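Local coordinates for protein muramidase (Sodiomyces alcalophilus, PDB 6ZM8) that hydrolyses peptidoglycan as a fungal GH25 muramidase (lysozyme), probably cutting the beta-1,4 bond between N-acetylmuramic acid and N-acetylglucosamine, at residues Tyr75-Gly80 and His125-Arg130; Asp119-Tyr124 and Asn153-Trp158; Tyr176-Tyr181 and Arg202-Gly207. One frame throughout, in Å; residues are numbered along the deposited sequence. Where two conformers were deposited one is given.

In the fold
All three contacts gather where strands enter the barrel, the end away from the C-terminal strand ends at which TIM-barrel active sites lie. Contacts 1 and 2 share helix 110-128, their centres about 11 Å apart, and they meet through rings: Phe76 CE2 lies 3.5 Å from Tyr124 CE1. Contacts 2 and 3 have centres about 13 Å apart and belong to neighbouring parallel strands, 157-160 and 178-182, joined where Thr177 N probably donates to Leu157 O (2.8 Å). Contacts 1 and 3 are farther apart, about 18 Å between centres, yet Arg130 NH2 bridges them with a probable bond to Leu204 O at 2.8 Å.

Contact 1. Residues Tyr75-Gly80 and His125-Arg130; sequences YFASNG and HGITSR
No ring or amide lies in the touching surface where Ala77 meets Ile127 and Thr128; the nearby flat group to note is the Asn79 amide, which keeps Tyr75 O close to its own plane as ND2 donates to it at 2.9 Å, on a lone pair of that oxygen. The meeting joins the C-terminal ends of two successive outer helices of the GH25 barrel, 69-78 and 110-128. It is small, apolar and near the surface. Ala77 CB points at the other helix and stands 3.9 Å from Ile127 CG2, the branch carried anti to its backbone nitrogen, and 4.2 Å from Thr128 CG2. Thr128 has chi1 71°, which places OG1 between backbone N and carbonyl carbon and leaves the methyl to face Ala77. OG1 also bonds to Tyr124 O in the preceding turn and accepts from Arg130 N at 3.0 Å, an ST turn. With a glycine here, the methyl beside Ala77 and the hydroxyl would both go, and Arg130 N would probably lose its partner at the helix exit. Beyond the helix Ser129 takes a positive phi, and its OG reaches back 2.7 Å to Thr128 O, in the carbonyl plane.

Contact 2. Residues Asp119-Tyr124 and Asn153-Trp158; sequences DFVTTY and NRCPLW
Helix 110-128, on the outside of the GH25 barrel, here packs against the loop that leads into barrel strand 157-160, with Val121 meeting Cys155 and Arg154. Val121 CG1 comes within 4.0 Å of Cys155 SG, an apolar touch between two buried side chains. On its other branch, Val121 CG2 lies 4.1 Å from Arg154 NH1, the valine crossing the arginine side chain at about a right angle. Val121 was modelled in two conformers, which makes these methyl positions less certain. Thr122 OG1 approaches the same NH1 at the edge of the guanidinium, near its plane, but 4.0 Å is too long for a bond. The arginine arrives by a chain bent at chi3 (-68°), which turns its head toward the helix. There NH1 makes a salt bridge with Glu118, one turn before Thr122, while NH2 bonds to Arg150 O and Trp131 adds a cation-pi contact. On the same turn, Asp119 O accepts from Thr123 N and from Thr123 OG1 (2.7 Å), from opposite faces of its carbonyl plane. The contact thus sets a buried apolar touch beside a charged group, and the arginine's charge is probably balanced mainly by Glu118 rather than by the threonine beside it.

Contact 3. Residues Tyr176-Tyr181 and Arg202-Gly207; sequences YTFWQY and RALANG
Apolar packing carries this contact, and it converges on one methyl: Leu204 CD2 touches both Phe178 and Thr177. The methyl sits 3.7 Å from Phe178 CZ and equally 3.7 Å from CE2, meeting the far end of the ring obliquely. Leucine and phenylalanine come from opposite directions; the phenylalanine's CB does not aim at the helix, but the ring end comes nearer to it. Thr177 and Leu204 reach for each other tip to tip, with CG2 3.9 Å from CD2. Two torsions set this up: Leu204 holds CG anti to its backbone N (chi1 176°), extending the branches toward the strand, and Thr177 does likewise with CG2, which sends the methyl rather than OG1 to the leucine.

No hydrogen bond crosses between 176-181 and 202-207, and the polar links are made elsewhere. Asn206 N closes a helical turn on Arg202 O at 2.8 Å, after which Gly207 leaves the helix with positive phi. On the strand, Gln180 bonds to Asp6, Tyr135 and Tyr162.

Phe178 also meets the ring of Phe26, from strand 26-33, and Thr177 leans on Pro156. Strand 178-182 runs between strand 157-160, parallel to it, and strand 190-194, antiparallel, while helix 198-206, the last of the chain, packs Leu204 against Thr177 and Phe178.

Contact 1. Residues Tyr75-Gly80 and His125-Arg130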
ATOM      1  N   TYR A  75     -10.876   3.504 -10.159  1.00  6.70           N
ATOM      2  CA  TYR A  75     -11.543   4.144  -9.018  1.00  6.98           C
ATOM      3  C   TYR A  75     -10.504   4.701  -8.042  1.00  6.71           C
ATOM      4  O   TYR A  75     -10.608   5.835  -7.572  1.00  8.13           O
ATOM      5  CB  TYR A  75     -12.457   3.126  -8.343  1.00  7.55           C
ATOM      6  CG  TYR A  75     -13.289   3.700  -7.231  1.00  8.24           C
ATOM      7  CD1 TYR A  75     -14.285   4.605  -7.480  1.00 12.12           C
ATOM      8  CD2 TYR A  75     -13.102   3.314  -5.914  1.00  7.73           C
ATOM      9  CE1 TYR A  75     -15.102   5.112  -6.463  1.00 14.45           C
ATOM     10  CE2 TYR A  75     -13.887   3.804  -4.885  1.00  8.72           C
ATOM     11  CZ  TYR A  75     -14.903   4.681  -5.162  1.00 12.79           C
ATOM     12  OH  TYR A  75     -15.698   5.106  -4.136  1.00 18.15           O
ATOM     13  N   PHE A  76      -9.500   3.890  -7.719  1.00  5.94           N
ATOM     14  CA  PHE A  76      -8.424   4.326  -6.827  1.00  5.79           C
ATOM     15  C   PHE A  76      -7.688   5.541  -7.387  1.00  6.04           C
ATOM     16  O   PHE A  76      -7.505   6.550  -6.686  1.00  6.53           O
ATOM     17  CB  PHE A  76      -7.475   3.143  -6.633  1.00  5.44           C
ATOM     18  CG  PHE A  76      -6.243   3.450  -5.842  1.00  4.99           C
ATOM     19  CD1 PHE A  76      -6.293   4.051  -4.579  1.00  5.17           C
ATOM     20  CD2 PHE A  76      -4.992   3.040  -6.325  1.00  5.40           C
ATOM     21  CE1 PHE A  76      -5.135   4.220  -3.834  1.00  5.06           C
ATOM     22  CE2 PHE A  76      -3.841   3.205  -5.564  1.00  5.70           C
ATOM     23  CZ  PHE A  76      -3.913   3.790  -4.312  1.00  5.54           C
ATOM     24  N   ALA A  77      -7.248   5.465  -8.656  1.00  6.28           N
ATOM     25  CA  ALA A  77      -6.453   6.549  -9.236  1.00  7.11           C
ATOM     26  C   ALA A  77      -7.237   7.856  -9.314  1.00  8.15           C
ATOM     27  O   ALA A  77      -6.634   8.918  -9.304  1.00 10.60           O
ATOM     28  CB  ALA A  77      -5.922   6.152 -10.585  1.00  8.06           C
ATOM     29  N   SER A  78      -8.568   7.774  -9.421  1.00  7.96           N
ATOM     30  CA  SER A  78      -9.434   8.955  -9.504  1.00  9.61           C
ATOM     31  C   SER A  78      -9.807   9.520  -8.140  1.00  8.56           C
ATOM     32  O   SER A  78     -10.403  10.602  -8.107  1.00 11.30           O
ATOM     33  CB  SER A  78     -10.758   8.587 -10.274  1.00 11.69           C
ATOM     34  OG  SER A  78     -10.515   8.331 -11.609  1.00 14.46           O
ATOM     35  N   ASN A  79      -9.544   8.800  -7.067  1.00  7.66           N
ATOM     36  CA  ASN A  79     -10.090   9.135  -5.748  1.00  7.55           C
ATOM     37  C   ASN A  79      -9.019   9.048  -4.658  1.00  7.12           C
ATOM     38  O   ASN A  79      -9.325   8.672  -3.523  1.00  8.46           O
ATOM     39  CB  ASN A  79     -11.299   8.249  -5.415  1.00  8.38           C
ATOM     40  CG  ASN A  79     -12.471   8.562  -6.317  1.00  9.55           C
ATOM     41  OD1 ASN A  79     -13.116   9.617  -6.159  1.00 11.71           O
ATOM     42  ND2 ASN A  79     -12.730   7.722  -7.254  1.00 11.80           N
ATOM     43  N   GLY A  80      -7.804   9.452  -4.997  1.00  7.28           N
ATOM     44  CA  GLY A  80      -6.749   9.606  -4.003  1.00  7.34           C
ATOM     45  C   GLY A  80      -5.443   8.950  -4.364  1.00  6.40           C
ATOM     46  O   GLY A  80      -4.408   9.323  -3.805  1.00  6.94           O
ATOM     47  N   HIS A 125      -0.670   1.485 -13.702  1.00  5.45           N
ATOM     48  CA  HIS A 125       0.540   2.012 -14.383  1.00  5.59           C
ATOM     49  C   HIS A 125       0.169   2.792 -15.662  1.00  5.70           C
ATOM     50  O   HIS A 125       0.777   3.823 -15.948  1.00  5.98           O
ATOM     51  CB  HIS A 125       1.464   0.834 -14.672  1.00  6.47           C
ATOM     52  CG  HIS A 125       2.685   1.201 -15.443  1.00  6.30           C
ATOM     53  ND1 HIS A 125       2.726   1.084 -16.807  1.00  7.87           N
ATOM     54  CD2 HIS A 125       3.871   1.653 -15.040  1.00  7.02           C
ATOM     55  CE1 HIS A 125       3.950   1.477 -17.220  1.00  8.76           C
ATOM     56  NE2 HIS A 125       4.657   1.834 -16.162  1.00  8.50           N
ATOM     57  N   GLY A 126      -0.806   2.304 -16.413  1.00  6.02           N
ATOM     58  CA  GLY A 126      -1.233   3.022 -17.598  1.00  6.66           C
ATOM     59  C   GLY A 126      -1.834   4.375 -17.283  1.00  6.42           C
ATOM     60  O   GLY A 126      -1.729   5.316 -18.077  1.00  7.33           O
ATOM     61  N   ILE A 127      -2.513   4.485 -16.138  1.00  6.38           N
ATOM     62  CA  ILE A 127      -3.132   5.746 -15.752  1.00  6.63           C
ATOM     63  C   ILE A 127      -2.071   6.717 -15.213  1.00  6.44           C
ATOM     64  O   ILE A 127      -2.021   7.870 -15.597  1.00  7.39           O
ATOM     65  CB  ILE A 127      -4.256   5.538 -14.717  1.00  7.12           C
ATOM     66  CG1 ILE A 127      -5.395   4.731 -15.336  1.00  8.91           C
ATOM     67  CG2 ILE A 127      -4.756   6.865 -14.202  1.00  8.04           C
ATOM     68  CD1 ILE A 127      -6.367   4.184 -14.336  1.00 10.86           C
ATOM     69  N   THR A 128      -1.280   6.241 -14.245  1.00  5.78           N
ATOM     70  CA  THR A 128      -0.459   7.124 -13.437  1.00  5.93           C
ATOM     71  C   THR A 128       0.993   7.233 -13.883  1.00  5.71           C
ATOM     72  O   THR A 128       1.670   8.181 -13.433  1.00  6.51           O
ATOM     73  CB  THR A 128      -0.450   6.688 -11.954  1.00  6.17           C
ATOM     74  OG1 THR A 128       0.309   5.481 -11.816  1.00  5.87           O
ATOM     75  CG2 THR A 128      -1.824   6.574 -11.355  1.00  6.62           C
ATOM     76  N   SER A 129       1.481   6.260 -14.643  1.00  5.52           N
ATOM     77  CA  SER A 129       2.880   6.031 -14.997  1.00  5.78           C
ATOM     78  C   SER A 129       3.633   5.174 -13.982  1.00  5.71           C
ATOM     79  O   SER A 129       4.804   4.846 -14.248  1.00  6.71           O
ATOM     80  CB  SER A 129       3.693   7.312 -15.274  1.00  6.32           C
ATOM     81  OG  SER A 129       4.223   7.904 -14.103  1.00  6.85           O
ATOM     82  N   ARG A 130       3.015   4.824 -12.857  1.00  5.45           N
ATOM     83  CA  ARG A 130       3.715   4.111 -11.805  1.00  5.56           C
ATOM     84  C   ARG A 130       3.183   2.694 -11.630  1.00  5.35           C
ATOM     85  O   ARG A 130       1.972   2.452 -11.665  1.00  5.75           O
ATOM     86  CB  ARG A 130       3.512   4.806 -10.450  1.00  6.12           C
ATOM     87  CG  ARG A 130       4.087   6.230 -10.398  1.00  7.20           C
ATOM     88  CD  ARG A 130       5.584   6.245 -10.729  1.00  8.21           C
ATOM     89  NE  ARG A 130       6.362   5.348  -9.890  1.00  8.28           N
ATOM     90  CZ  ARG A 130       6.902   5.655  -8.708  1.00  7.64           C
ATOM     91  NH1 ARG A 130       6.840   6.920  -8.258  1.00  7.77           N
ATOM     92  NH2 ARG A 130       7.566   4.739  -8.005  1.00  8.09           N
TER

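Contact 2. Residues Asp119-Tyr124 and Asn153-Trp158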
ATOM      1  N   ASP A 119      -4.367  -7.148 -13.814  1.00  6.14           N
ATOM      2  CA  ASP A 119      -5.241  -6.137 -14.391  1.00  6.35           C
ATOM      3  C   ASP A 119      -5.168  -4.834 -13.573  1.00  5.95           C
ATOM      4  O   ASP A 119      -5.095  -3.733 -14.135  1.00  6.56           O
ATOM      5  CB  ASP A 119      -6.665  -6.694 -14.468  1.00  6.80           C
ATOM      6  CG  ASP A 119      -7.605  -5.925 -15.362  1.00  7.62           C
ATOM      7  OD1 ASP A 119      -7.161  -5.269 -16.296  1.00  9.79           O
ATOM      8  OD2 ASP A 119      -8.842  -6.060 -15.107  1.00  7.84           O
ATOM      9  N   PHE A 120      -5.181  -4.949 -12.252  1.00  5.59           N
ATOM     10  CA  PHE A 120      -5.047  -3.750 -11.414  1.00  5.44           C
ATOM     11  C   PHE A 120      -3.711  -3.046 -11.675  1.00  5.33           C
ATOM     12  O   PHE A 120      -3.665  -1.825 -11.881  1.00  5.72           O
ATOM     13  CB  PHE A 120      -5.191  -4.129  -9.928  1.00  5.36           C
ATOM     14  CG  PHE A 120      -5.173  -2.917  -9.028  1.00  5.56           C
ATOM     15  CD1 PHE A 120      -3.981  -2.287  -8.676  1.00  5.82           C
ATOM     16  CD2 PHE A 120      -6.367  -2.399  -8.533  1.00  6.16           C
ATOM     17  CE1 PHE A 120      -3.986  -1.140  -7.882  1.00  6.53           C
ATOM     18  CE2 PHE A 120      -6.368  -1.268  -7.713  1.00  7.04           C
ATOM     19  CZ  PHE A 120      -5.179  -0.639  -7.400  1.00  7.06           C
ATOM     20  N   VAL A 121      -2.613  -3.790 -11.606  0.50  5.39           N
ATOM     21  CA  VAL A 121      -1.321  -3.080 -11.642  0.50  5.56           C
ATOM     22  C   VAL A 121      -1.029  -2.544 -13.057  0.50  5.79           C
ATOM     23  O   VAL A 121      -0.398  -1.508 -13.181  0.50  5.56           O
ATOM     24  CB  VAL A 121      -0.157  -3.931 -11.092  0.50  5.67           C
ATOM     25  CG1 VAL A 121      -0.483  -4.483  -9.704  0.50  5.75           C
ATOM     26  CG2 VAL A 121       0.236  -5.061 -12.007  0.50  6.26           C
ATOM     27  N   THR A 122      -1.406  -3.278 -14.120  1.00  6.36           N
ATOM     28  CA  THR A 122      -1.225  -2.754 -15.467  1.00  6.41           C
ATOM     29  C   THR A 122      -2.080  -1.511 -15.673  1.00  6.12           C
ATOM     30  O   THR A 122      -1.624  -0.518 -16.263  1.00  6.65           O
ATOM     31  CB  THR A 122      -1.543  -3.851 -16.489  1.00  7.79           C
ATOM     32  OG1 THR A 122      -0.564  -4.865 -16.405  1.00 11.29           O
ATOM     33  CG2 THR A 122      -1.571  -3.333 -17.907  1.00  9.22           C
ATOM     34  N   THR A 123      -3.326  -1.550 -15.214  1.00  5.83           N
ATOM     35  CA  THR A 123      -4.214  -0.397 -15.382  1.00  6.10           C
ATOM     36  C   THR A 123      -3.694   0.806 -14.593  1.00  5.93           C
ATOM     37  O   THR A 123      -3.649   1.932 -15.103  1.00  6.23           O
ATOM     38  CB  THR A 123      -5.645  -0.766 -14.997  1.00  6.47           C
ATOM     39  OG1 THR A 123      -6.099  -1.843 -15.833  1.00  6.98           O
ATOM     40  CG2 THR A 123      -6.591   0.409 -15.180  1.00  7.23           C
ATOM     41  N   TYR A 124      -3.299   0.574 -13.339  1.00  5.51           N
ATOM     42  CA  TYR A 124      -2.793   1.671 -12.519  1.00  5.45           C
ATOM     43  C   TYR A 124      -1.563   2.329 -13.177  1.00  5.41           C
ATOM     44  O   TYR A 124      -1.430   3.539 -13.188  1.00  5.71           O
ATOM     45  CB  TYR A 124      -2.473   1.148 -11.106  1.00  5.69           C
ATOM     46  CG  TYR A 124      -2.037   2.262 -10.172  1.00  5.34           C
ATOM     47  CD1 TYR A 124      -2.971   3.093  -9.561  1.00  5.64           C
ATOM     48  CD2 TYR A 124      -0.687   2.490  -9.925  1.00  5.63           C
ATOM     49  CE1 TYR A 124      -2.576   4.131  -8.734  1.00  5.59           C
ATOM     50  CE2 TYR A 124      -0.280   3.525  -9.091  1.00  5.65           C
ATOM     51  CZ  TYR A 124      -1.225   4.355  -8.499  1.00  5.31           C
ATOM     52  OH  TYR A 124      -0.775   5.378  -7.707  1.00  5.93           O
ATOM     53  N   ASN A 153       9.219  -7.900 -10.096  0.50  6.64           N
ATOM     54  CA  ASN A 153      10.135  -7.051 -10.886  0.50  7.06           C
ATOM     55  C   ASN A 153       9.481  -5.737 -11.356  0.50  7.75           C
ATOM     56  O   ASN A 153      10.056  -4.962 -12.123  0.50  9.88           O
ATOM     57  CB  ASN A 153      10.586  -7.823 -12.120  0.50  6.48           C
ATOM     58  CG  ASN A 153      11.576  -7.056 -12.950  0.50  5.51           C
ATOM     59  OD1 ASN A 153      12.635  -6.632 -12.472  0.50  5.38           O
ATOM     60  ND2 ASN A 153      11.259  -6.898 -14.211  0.50  6.08           N
ATOM     61  N   ARG A 154       8.277  -5.507 -10.967  1.00  6.01           N
ATOM     62  CA  ARG A 154       7.612  -4.227 -11.187  1.00  6.04           C
ATOM     63  C   ARG A 154       7.181  -3.529  -9.897  1.00  5.84           C
ATOM     64  O   ARG A 154       7.288  -2.310  -9.787  1.00  6.51           O
ATOM     65  CB  ARG A 154       6.362  -4.403 -12.067  1.00  6.23           C
ATOM     66  CG  ARG A 154       6.691  -4.686 -13.524  1.00  6.48           C
ATOM     67  CD  ARG A 154       5.467  -5.080 -14.339  1.00  6.86           C
ATOM     68  NE  ARG A 154       4.983  -6.376 -13.909  1.00  7.07           N
ATOM     69  CZ  ARG A 154       3.770  -6.869 -14.208  1.00  7.02           C
ATOM     70  NH1 ARG A 154       2.921  -6.128 -14.926  1.00  8.11           N
ATOM     71  NH2 ARG A 154       3.422  -8.067 -13.811  1.00  7.97           N
ATOM     72  N   CYS A 155       6.613  -4.288  -8.980  1.00  6.24           N
ATOM     73  CA  CYS A 155       5.851  -3.730  -7.845  1.00  5.77           C
ATOM     74  C   CYS A 155       6.652  -3.881  -6.569  1.00  5.60           C
ATOM     75  O   CYS A 155       6.876  -4.998  -6.114  1.00  6.62           O
ATOM     76  CB  CYS A 155       4.542  -4.483  -7.673  1.00  5.97           C
ATOM     77  SG  CYS A 155       3.445  -4.325  -9.101  1.00  6.87           S
ATOM     78  N   PRO A 156       7.050  -2.769  -5.931  1.00  5.41           N
ATOM     79  CA  PRO A 156       7.727  -2.890  -4.644  1.00  5.40           C
ATOM     80  C   PRO A 156       6.827  -3.602  -3.618  1.00  4.99           C
ATOM     81  O   PRO A 156       5.599  -3.383  -3.612  1.00  5.57           O
ATOM     82  CB  PRO A 156       7.978  -1.432  -4.222  1.00  6.37           C
ATOM     83  CG  PRO A 156       7.983  -0.669  -5.557  1.00  7.26           C
ATOM     84  CD  PRO A 156       6.916  -1.369  -6.373  1.00  6.20           C
ATOM     85  N   LEU A 157       7.445  -4.362  -2.737  1.00  5.09           N
ATOM     86  CA  LEU A 157       6.712  -5.130  -1.729  1.00  4.90           C
ATOM     87  C   LEU A 157       6.588  -4.359  -0.424  1.00  4.51           C
ATOM     88  O   LEU A 157       7.581  -3.885   0.136  1.00  5.05           O
ATOM     89  CB  LEU A 157       7.481  -6.428  -1.457  1.00  5.47           C
ATOM     90  CG  LEU A 157       6.866  -7.334  -0.376  1.00  5.76           C
ATOM     91  CD1 LEU A 157       5.494  -7.869  -0.798  1.00  6.35           C
ATOM     92  CD2 LEU A 157       7.845  -8.472  -0.085  1.00  6.58           C
ATOM     93  N   TRP A 158       5.351  -4.325   0.073  1.00  4.42           N
ATOM     94  CA  TRP A 158       5.023  -3.830   1.415  1.00  4.44           C
ATOM     95  C   TRP A 158       4.484  -5.054   2.179  1.00  4.33           C
ATOM     96  O   TRP A 158       3.350  -5.477   1.970  1.00  5.20           O
ATOM     97  CB  TRP A 158       4.022  -2.692   1.310  1.00  4.29           C
ATOM     98  CG  TRP A 158       3.608  -2.061   2.592  1.00  4.31           C
ATOM     99  CD1 TRP A 158       4.069  -2.280   3.856  1.00  4.66           C
ATOM    100  CD2 TRP A 158       2.590  -1.047   2.704  1.00  4.46           C
ATOM    101  NE1 TRP A 158       3.387  -1.478   4.762  1.00  4.93           N
ATOM    102  CE2 TRP A 158       2.471  -0.724   4.073  1.00  4.82           C
ATOM    103  CE3 TRP A 158       1.727  -0.446   1.777  1.00  4.88           C
ATOM    104  CZ2 TRP A 158       1.507   0.169   4.549  1.00  5.60           C
ATOM    105  CZ3 TRP A 158       0.747   0.420   2.245  1.00  5.66           C
ATOM    106  CH2 TRP A 158       0.648   0.718   3.618  1.00  6.11           C
TER

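Contact 3. Residues Tyr176-Tyr181 and Arg202-Gly207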
ATOM      1  N   TYR A 176      12.137  -6.615   0.961  1.00  6.89           N
ATOM      2  CA  TYR A 176      10.983  -5.758   1.167  0.70  6.00           C
ATOM      3  C   TYR A 176      11.368  -4.305   0.843  1.00  5.58           C
ATOM      4  O   TYR A 176      12.512  -3.901   1.074  1.00  6.14           O
ATOM      5  CB  TYR A 176      10.388  -5.864   2.586  0.70  6.68           C
ATOM      6  CG  TYR A 176      11.152  -5.203   3.735  0.70  6.41           C
ATOM      7  CD1 TYR A 176      10.982  -3.859   4.004  0.70  6.44           C
ATOM      8  CD2 TYR A 176      11.992  -5.915   4.596  0.70  7.81           C
ATOM      9  CE1 TYR A 176      11.598  -3.235   5.072  0.70  7.23           C
ATOM     10  CE2 TYR A 176      12.640  -5.305   5.656  0.70  8.09           C
ATOM     11  CZ  TYR A 176      12.426  -3.956   5.909  0.70  8.28           C
ATOM     12  OH  TYR A 176      12.991  -3.289   6.957  0.70 10.12           O
ATOM     13  N   THR A 177      10.383  -3.529   0.385  1.00  5.33           N
ATOM     14  CA  THR A 177      10.523  -2.084   0.314  1.00  5.28           C
ATOM     15  C   THR A 177       9.978  -1.433   1.578  1.00  4.92           C
ATOM     16  O   THR A 177      10.625  -0.559   2.173  1.00  5.54           O
ATOM     17  CB  THR A 177       9.884  -1.560  -0.981  1.00  5.61           C
ATOM     18  OG1 THR A 177      10.627  -2.078  -2.092  1.00  6.39           O
ATOM     19  CG2 THR A 177       9.919  -0.044  -1.051  1.00  6.28           C
ATOM     20  N   PHE A 178       8.772  -1.857   1.996  1.00  4.87           N
ATOM     21  CA  PHE A 178       8.228  -1.461   3.292  1.00  4.75           C
ATOM     22  C   PHE A 178       7.907  -2.745   4.079  1.00  4.64           C
ATOM     23  O   PHE A 178       7.503  -3.747   3.493  1.00  4.90           O
ATOM     24  CB  PHE A 178       6.935  -0.644   3.129  1.00  4.88           C
ATOM     25  CG  PHE A 178       7.120   0.648   2.361  1.00  5.08           C
ATOM     26  CD1 PHE A 178       7.654   1.767   2.983  1.00  5.57           C
ATOM     27  CD2 PHE A 178       6.736   0.732   1.025  1.00  5.68           C
ATOM     28  CE1 PHE A 178       7.771   2.966   2.288  1.00  6.04           C
ATOM     29  CE2 PHE A 178       6.869   1.919   0.332  1.00  6.26           C
ATOM     30  CZ  PHE A 178       7.380   3.045   0.970  1.00  6.06           C
ATOM     31  N   TRP A 179       8.010  -2.637   5.401  1.00  4.86           N
ATOM     32  CA  TRP A 179       7.644  -3.722   6.321  1.00  4.64           C
ATOM     33  C   TRP A 179       6.748  -3.121   7.396  1.00  4.60           C
ATOM     34  O   TRP A 179       7.174  -2.235   8.153  1.00  5.07           O
ATOM     35  CB  TRP A 179       8.900  -4.341   6.952  1.00  5.39           C
ATOM     36  CG  TRP A 179       8.629  -5.314   8.066  1.00  5.47           C
ATOM     37  CD1 TRP A 179       7.507  -6.039   8.349  1.00  5.62           C
ATOM     38  CD2 TRP A 179       9.581  -5.615   9.112  1.00  6.00           C
ATOM     39  NE1 TRP A 179       7.693  -6.787   9.473  1.00  5.76           N
ATOM     40  CE2 TRP A 179       8.941  -6.531   9.985  1.00  6.05           C
ATOM     41  CE3 TRP A 179      10.883  -5.205   9.403  1.00  6.69           C
ATOM     42  CZ2 TRP A 179       9.539  -6.992  11.158  1.00  7.40           C
ATOM     43  CZ3 TRP A 179      11.482  -5.657  10.543  1.00  8.18           C
ATOM     44  CH2 TRP A 179      10.808  -6.534  11.415  1.00  8.67           C
ATOM     45  N   GLN A 180       5.492  -3.579   7.429  1.00  4.59           N
ATOM     46  CA  GLN A 180       4.543  -3.207   8.478  1.00  4.59           C
ATOM     47  C   GLN A 180       4.775  -4.182   9.647  1.00  4.70           C
ATOM     48  O   GLN A 180       4.478  -5.366   9.540  1.00  5.14           O
ATOM     49  CB  GLN A 180       3.111  -3.313   7.980  1.00  4.53           C
ATOM     50  CG  GLN A 180       2.138  -2.566   8.893  1.00  4.83           C
ATOM     51  CD  GLN A 180       0.725  -2.823   8.407  1.00  5.02           C
ATOM     52  OE1 GLN A 180       0.235  -3.966   8.517  1.00  5.54           O
ATOM     53  NE2 GLN A 180       0.097  -1.835   7.809  1.00  5.86           N
ATOM     54  N   TYR A 181       5.331  -3.639  10.734  1.00  5.18           N
ATOM     55  CA  TYR A 181       5.862  -4.469  11.813  1.00  5.44           C
ATOM     56  C   TYR A 181       5.054  -4.375  13.113  1.00  5.38           C
ATOM     57  O   TYR A 181       5.296  -5.175  14.007  1.00  6.05           O
ATOM     58  CB  TYR A 181       7.358  -4.206  12.046  1.00  5.91           C
ATOM     59  CG  TYR A 181       7.671  -2.828  12.569  1.00  5.87           C
ATOM     60  CD1 TYR A 181       7.781  -1.728  11.711  1.00  5.85           C
ATOM     61  CD2 TYR A 181       7.875  -2.612  13.922  1.00  6.62           C
ATOM     62  CE1 TYR A 181       8.063  -0.455  12.204  1.00  5.96           C
ATOM     63  CE2 TYR A 181       8.163  -1.358  14.420  1.00  6.61           C
ATOM     64  CZ  TYR A 181       8.232  -0.267  13.561  1.00  6.36           C
ATOM     65  OH  TYR A 181       8.472   0.963  14.107  1.00  7.16           O
ATOM     66  N   ARG A 202      13.284   9.050  -1.667  1.00  6.81           N
ATOM     67  CA  ARG A 202      12.978  10.076  -2.656  0.50  6.85           C
ATOM     68  C   ARG A 202      12.915   9.462  -4.061  1.00  6.94           C
ATOM     69  O   ARG A 202      12.033   9.841  -4.854  1.00  7.18           O
ATOM     70  CB  ARG A 202      14.025  11.172  -2.591  0.50  6.93           C
ATOM     71  CG  ARG A 202      13.886  12.257  -3.609  0.50  7.07           C
ATOM     72  CD  ARG A 202      12.834  13.227  -3.112  0.50 10.42           C
ATOM     73  NE  ARG A 202      13.349  14.002  -1.975  0.50 12.24           N
ATOM     74  CZ  ARG A 202      12.630  14.475  -0.946  0.50 12.80           C
ATOM     75  NH1 ARG A 202      11.310  14.474  -0.967  0.50 14.61           N
ATOM     76  NH2 ARG A 202      13.255  15.114   0.037  0.50 16.95           N
ATOM     77  N   ALA A 203      13.828   8.539  -4.382  1.00  7.14           N
ATOM     78  CA  ALA A 203      13.805   7.899  -5.707  1.00  7.64           C
ATOM     79  C   ALA A 203      12.523   7.104  -5.919  1.00  7.12           C
ATOM     80  O   ALA A 203      11.976   7.088  -7.019  1.00  7.79           O
ATOM     81  CB  ALA A 203      15.022   7.023  -5.892  1.00  9.07           C
ATOM     82  N   LEU A 204      12.030   6.443  -4.868  1.00  6.70           N
ATOM     83  CA  LEU A 204      10.753   5.719  -4.980  1.00  6.50           C
ATOM     84  C   LEU A 204       9.627   6.696  -5.232  1.00  6.06           C
ATOM     85  O   LEU A 204       8.765   6.475  -6.094  1.00  6.64           O
ATOM     86  CB  LEU A 204      10.515   4.903  -3.705  1.00  6.66           C
ATOM     87  CG  LEU A 204       9.160   4.189  -3.661  1.00  7.15           C
ATOM     88  CD1 LEU A 204       9.059   3.133  -4.769  1.00  8.83           C
ATOM     89  CD2 LEU A 204       8.973   3.544  -2.306  1.00  8.15           C
ATOM     90  N   ALA A 205       9.608   7.824  -4.507  1.00  5.95           N
ATOM     91  CA  ALA A 205       8.599   8.840  -4.765  1.00  6.03           C
ATOM     92  C   ALA A 205       8.704   9.378  -6.204  1.00  6.06           C
ATOM     93  O   ALA A 205       7.681   9.592  -6.862  1.00  6.69           O
ATOM     94  CB  ALA A 205       8.719   9.970  -3.752  1.00  6.66           C
ATOM     95  N   ASN A 206       9.922   9.606  -6.671  1.00  6.24           N
ATOM     96  CA  ASN A 206      10.117  10.183  -8.004  1.00  6.79           C
ATOM     97  C   ASN A 206       9.950   9.188  -9.139  1.00  8.29           C
ATOM     98  O   ASN A 206       9.809   9.561 -10.283  1.00  8.76           O
ATOM     99  CB  ASN A 206      11.512  10.814  -8.086  1.00  6.90           C
ATOM    100  CG  ASN A 206      11.538  12.184  -7.458  1.00  7.26           C
ATOM    101  OD1 ASN A 206      10.526  12.890  -7.431  1.00  9.14           O
ATOM    102  ND2 ASN A 206      12.744  12.585  -7.038  1.00  8.65           N
ATOM    103  N   GLY A 207      10.342   7.922  -8.820  1.00 35.27           N
ATOM    104  CA  GLY A 207       9.920   6.892  -9.819  1.00 56.82           C
ATOM    105  C   GLY A 207      11.091   6.738 -10.718  1.00 45.73           C
ATOM    106  O   GLY A 207      10.942   6.394 -11.924  1.00 15.10           O
TER